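Local coordinates for putative signal recognition particle protein (Chaetomium thermophilum, PDB 5CK4) that binds GDP and GTP as an Arf-like GTPase, the beta subunit of the signal recognition particle receptor, probably at the endoplasmic reticulum membrane, at residues S21-G26 / G124-H129. Sequence-based numbering, arbitrary orientation.
Sequences SVLLIG and GTTLQH
Thr126 turns its methyl, not its hydroxyl, toward Ile25, and the closest contacts between segments 21-26 and 124-129 are all between carbons. A chi1 of -58° puts OG1 beside the backbone N, which leaves CG2 anti to that N and directed at the strand, 3.6 Å from CD1 of Ile25. The Ile25 branch that meets it is the longer one, extended through CG1 to CD1, and the two side chains run past each other in opposite directions. One turn along the helix, the closest atom of His129 is CB, within 4.2 Å of Leu23 CD1, with the ring a little farther off and oblique to the leucine methyl; the two side chains cross at about a right angle. The same leucine methyl also sits 4.3 Å from Thr126 CG2, so Thr126 touches both strand residues.

Leu23 and Ile25, two positions apart, face the helix from one side of the strand, while Leu24 points to the other. Only 149 Å² is buried between the segments, and neighbours complete the layer: Tyr188 and Val192 of helix 180-201 pack on Ile25, and Ile114 and Leu162 of the flanking strands on Leu23. Beyond the greasy seam, His129 NE2 is hydrogen-bonded to the hydroxyl of Tyr97, which gives the polar end of this residue a partner away from the strand. On the helix itself, Gln128 folds back so that NE2 donates to Gly124 O at 3.2 Å, the same carbonyl that takes the Gln128 backbone N-H from the opposite face of its plane.

Helix against central parallel strand is the layering expected of a P-loop GTPase, and here strand 21-25 leads through Gly26 into the phosphate-binding loop, whose Gly31, Lys32 and Thr33 bind GDP.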
loop_
_atom_site.group_PDB
_atom_site.type_symbol
_atom_site.label_atom_id
_atom_site.label_comp_id
_atom_site.label_asym_id
_atom_site.label_seq_id
_atom_site.Cartn_x
_atom_site.Cartn_y
_atom_site.Cartn_z
ATOM N N SER A 21 0.759 0.091 13.793
ATOM C CA SER A 21 1.075 -0.817 12.690
ATOM C C SER A 21 1.060 -0.180 11.300
ATOM O O SER A 21 0.275 0.726 11.009
ATOM C CB SER A 21 0.089 -1.993 12.682
ATOM O OG SER A 21 0.497 -3.029 13.556
ATOM N N VAL A 22 1.931 -0.685 10.438
ATOM C CA VAL A 22 1.912 -0.355 9.019
ATOM C C VAL A 22 1.773 -1.658 8.229
ATOM O O VAL A 22 2.640 -2.534 8.306
ATOM C CB VAL A 22 3.194 0.410 8.620
ATOM C CG1 VAL A 22 3.250 0.662 7.117
ATOM C CG2 VAL A 22 3.293 1.739 9.421
ATOM N N LEU A 23 0.673 -1.806 7.491
ATOM C CA LEU A 23 0.489 -2.996 6.658
ATOM C C LEU A 23 1.360 -2.949 5.413
ATOM O O LEU A 23 1.325 -1.989 4.639
ATOM C CB LEU A 23 -0.978 -3.182 6.231
ATOM C CG LEU A 23 -1.939 -3.831 7.230
ATOM C CD1 LEU A 23 -3.349 -3.842 6.666
ATOM C CD2 LEU A 23 -1.493 -5.249 7.587
ATOM N N LEU A 24 2.124 -4.010 5.212
ATOM C CA LEU A 24 2.939 -4.145 4.020
ATOM C C LEU A 24 2.196 -5.086 3.056
ATOM O O LEU A 24 2.040 -6.275 3.336
ATOM C CB LEU A 24 4.316 -4.690 4.412
ATOM C CG LEU A 24 5.312 -4.935 3.270
ATOM C CD1 LEU A 24 5.533 -3.660 2.480
ATOM C CD2 LEU A 24 6.631 -5.486 3.818
ATOM N N ILE A 25 1.725 -4.535 1.941
ATOM C CA ILE A 25 0.821 -5.216 1.016
ATOM C C ILE A 25 1.462 -5.233 -0.375
ATOM O O ILE A 25 2.156 -4.293 -0.737
ATOM C CB ILE A 25 -0.501 -4.413 0.897
ATOM C CG1 ILE A 25 -1.236 -4.371 2.234
ATOM C CG2 ILE A 25 -1.435 -4.994 -0.158
ATOM C CD1 ILE A 25 -2.546 -3.568 2.162
ATOM N N GLY A 26 1.222 -6.282 -1.158
ATOM C CA GLY A 26 1.662 -6.283 -2.548
ATOM C C GLY A 26 1.700 -7.677 -3.135
ATOM O O GLY A 26 1.606 -8.661 -2.400
ATOM N N GLY A 124 -8.060 -11.263 0.421
ATOM C CA GLY A 124 -9.307 -10.889 1.073
ATOM C C GLY A 124 -9.167 -10.518 2.541
ATOM O O GLY A 124 -9.773 -9.557 3.011
ATOM N N THR A 125 -8.353 -11.279 3.259
ATOM C CA THR A 125 -8.081 -11.040 4.674
ATOM C C THR A 125 -7.516 -9.651 4.929
ATOM O O THR A 125 -7.906 -8.962 5.872
ATOM C CB THR A 125 -7.034 -12.033 5.183
ATOM O OG1 THR A 125 -7.475 -13.369 4.919
ATOM C CG2 THR A 125 -6.811 -11.857 6.675
ATOM N N THR A 126 -6.577 -9.254 4.081
ATOM C CA THR A 126 -5.913 -7.966 4.216
ATOM C C THR A 126 -6.885 -6.831 3.925
ATOM O O THR A 126 -6.932 -5.826 4.641
ATOM C CB THR A 126 -4.724 -7.877 3.252
ATOM O OG1 THR A 126 -3.813 -8.944 3.534
ATOM C CG2 THR A 126 -4.010 -6.552 3.410
ATOM N N LEU A 127 -7.676 -7.003 2.873
ATOM C CA LEU A 127 -8.655 -5.999 2.485
ATOM C C LEU A 127 -9.691 -5.745 3.591
ATOM O O LEU A 127 -10.200 -4.629 3.719
ATOM C CB LEU A 127 -9.345 -6.392 1.170
ATOM C CG LEU A 127 -8.493 -6.480 -0.105
ATOM C CD1 LEU A 127 -9.347 -6.948 -1.274
ATOM C CD2 LEU A 127 -7.817 -5.142 -0.441
ATOM N N GLN A 128 -9.994 -6.769 4.388
ATOM C CA GLN A 128 -10.986 -6.634 5.450
ATOM C C GLN A 128 -10.543 -5.634 6.508
ATOM O O GLN A 128 -11.361 -4.892 7.029
ATOM C CB GLN A 128 -11.310 -7.984 6.091
ATOM C CG GLN A 128 -11.949 -8.975 5.136
ATOM C CD GLN A 128 -13.001 -8.344 4.241
ATOM O OE1 GLN A 128 -14.104 -8.016 4.688
ATOM N NE2 GLN A 128 -12.663 -8.172 2.964
ATOM N N HIS A 129 -9.248 -5.604 6.808
ATOM C CA HIS A 129 -8.703 -4.592 7.711
ATOM C C HIS A 129 -8.938 -3.174 7.189
ATOM O O HIS A 129 -9.139 -2.245 7.965
ATOM C CB HIS A 129 -7.201 -4.804 7.922
ATOM C CG HIS A 129 -6.854 -6.099 8.593
ATOM N ND1 HIS A 129 -7.382 -6.474 9.810
ATOM C CD2 HIS A 129 -6.014 -7.097 8.227
ATOM C CE1 HIS A 129 -6.894 -7.651 10.158
ATOM N NE2 HIS A 129 -6.059 -8.050 9.216
#